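Local coordinates for protein malonyl CoA-ACP transacylase (Xanthomonas oryzae pv. oryzae, PDB 3K89) that probably transfers the malonyl group of malonyl-CoA to holo-acyl carrier protein, giving malonyl-ACP and free CoA, at residues I245-A248 / L249-L253. Sequence-based numbering, arbitrary orientation.
Sequences IRQA and LVEQL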
# COMPACT_ATOMS: atom_id res chain seq x y z
N ILE A 245 -7.92 15.38 -2.41
CA ILE A 245 -7.56 13.96 -2.48
C ILE A 245 -6.38 13.78 -3.43
O ILE A 245 -5.39 13.13 -3.07
CB ILE A 245 -8.76 13.08 -2.91
CG1 ILE A 245 -9.78 13.08 -1.77
CG2 ILE A 245 -8.30 11.66 -3.24
CD1 ILE A 245 -11.18 12.53 -2.09
N ARG A 246 -6.47 14.37 -4.62
CA ARG A 246 -5.36 14.29 -5.58
C ARG A 246 -4.08 14.92 -5.06
O ARG A 246 -3.01 14.34 -5.24
CB ARG A 246 -5.75 14.87 -6.93
CG ARG A 246 -6.81 14.02 -7.64
CD ARG A 246 -7.16 14.62 -8.98
NE ARG A 246 -8.04 15.78 -8.81
CZ ARG A 246 -7.77 17.00 -9.29
NH1 ARG A 246 -6.65 17.25 -9.96
NH2 ARG A 246 -8.65 17.98 -9.08
N GLN A 247 -4.17 16.07 -4.40
CA GLN A 247 -2.97 16.70 -3.85
C GLN A 247 -2.31 15.79 -2.81
O GLN A 247 -1.08 15.68 -2.76
CB GLN A 247 -3.27 18.08 -3.25
CG GLN A 247 -2.05 18.83 -2.67
CD GLN A 247 -0.91 19.05 -3.66
OE1 GLN A 247 -1.10 19.05 -4.88
NE2 GLN A 247 0.30 19.22 -3.14
N ALA A 248 -3.13 15.13 -1.99
CA ALA A 248 -2.60 14.21 -0.99
C ALA A 248 -1.95 13.00 -1.63
O ALA A 248 -1.01 12.44 -1.04
CB ALA A 248 -3.69 13.77 -0.01
N LEU A 249 -2.42 12.58 -2.82
CA LEU A 249 -1.77 11.51 -3.57
C LEU A 249 -0.45 11.95 -4.22
O LEU A 249 0.50 11.17 -4.29
CB LEU A 249 -2.69 10.95 -4.66
CG LEU A 249 -3.91 10.20 -4.12
CD1 LEU A 249 -4.92 10.01 -5.25
CD2 LEU A 249 -3.53 8.82 -3.52
N VAL A 250 -0.40 13.20 -4.68
CA VAL A 250 0.85 13.74 -5.21
C VAL A 250 1.90 13.78 -4.08
O VAL A 250 3.02 13.25 -4.22
CB VAL A 250 0.64 15.13 -5.83
CG1 VAL A 250 2.01 15.81 -6.12
CG2 VAL A 250 -0.17 15.01 -7.12
N GLU A 251 1.53 14.40 -2.96
CA GLU A 251 2.41 14.49 -1.80
C GLU A 251 2.79 13.12 -1.27
O GLU A 251 3.93 12.93 -0.83
CB GLU A 251 1.76 15.31 -0.70
CG GLU A 251 1.59 16.76 -1.09
CD GLU A 251 0.75 17.51 -0.05
OE1 GLU A 251 0.29 16.89 0.94
OE2 GLU A 251 0.53 18.71 -0.25
N GLN A 252 1.84 12.17 -1.29
CA GLN A 252 2.12 10.80 -0.85
C GLN A 252 3.40 10.25 -1.47
O GLN A 252 4.15 9.54 -0.80
CB GLN A 252 0.95 9.87 -1.21
CG GLN A 252 1.01 8.53 -0.49
CD GLN A 252 0.56 7.37 -1.35
OE1 GLN A 252 1.06 7.18 -2.46
NE2 GLN A 252 -0.37 6.55 -0.83
N LEU A 253 3.63 10.54 -2.75
CA LEU A 253 4.68 9.82 -3.48
C LEU A 253 6.09 10.12 -2.99
O LEU A 253 6.97 9.25 -3.06
CB LEU A 253 4.57 10.14 -4.98
CG LEU A 253 5.18 9.07 -5.89
CD1 LEU A 253 4.31 7.82 -5.92
CD2 LEU A 253 5.40 9.58 -7.29
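Q247 and E251 are joined by an i to i+4 side-chain hydrogen bond on helix 242-254 of the acyl transferase fold. Q247 NE2 donates to E251 OE2 at 2.9 Å, and the N-H...O angle is 165°. The carboxylate oxygen lies close to the amide plane of Q247. The bond reaches OE2 on its anti side, tilted out of the carboxylate plane, and the two flat groups stand 84° apart. In Q247, CG is anti to the backbone N (chi1 -179°) and the chain then bends at chi2, which turns NE2 toward the E251 carboxylate. E251 CG packs 3.3 Å from Q247 O, the same oxygen that accepts E251 N at 2.9 Å in a nearly straight bond.

Helical bonds from L249 N to I245 O and from V250 N to R246 O continue the pattern. The hydrogen bond from Q252 N to A248 O is 2.9 Å long, but the donor sits above the carbonyl plane and off the lone pairs. Q252 CB sits 3.2 Å from A248 O. On the buried face, I245 CG2 meets L249 CD1 at 4.3 Å, a loose apolar contact. I245 and L249 both pack on L101 of helix 95-103, while V250 lies against helix 208-219.

Q252 leads into the predicted active site. Its OE1 is hydrogen-bonded to R119 NH2, NE2 donates a hydrogen bond to S94 O of the predicted nucleophile, and its own carbonyl accepts a hydrogen bond from ND1 of the predicted catalytic H203. The Q247-E251 bond links two side chains where Q247 is exposed. Buried Q252 has both amide ends engaged, which fixes its rotation beside the two predicted catalytic residues.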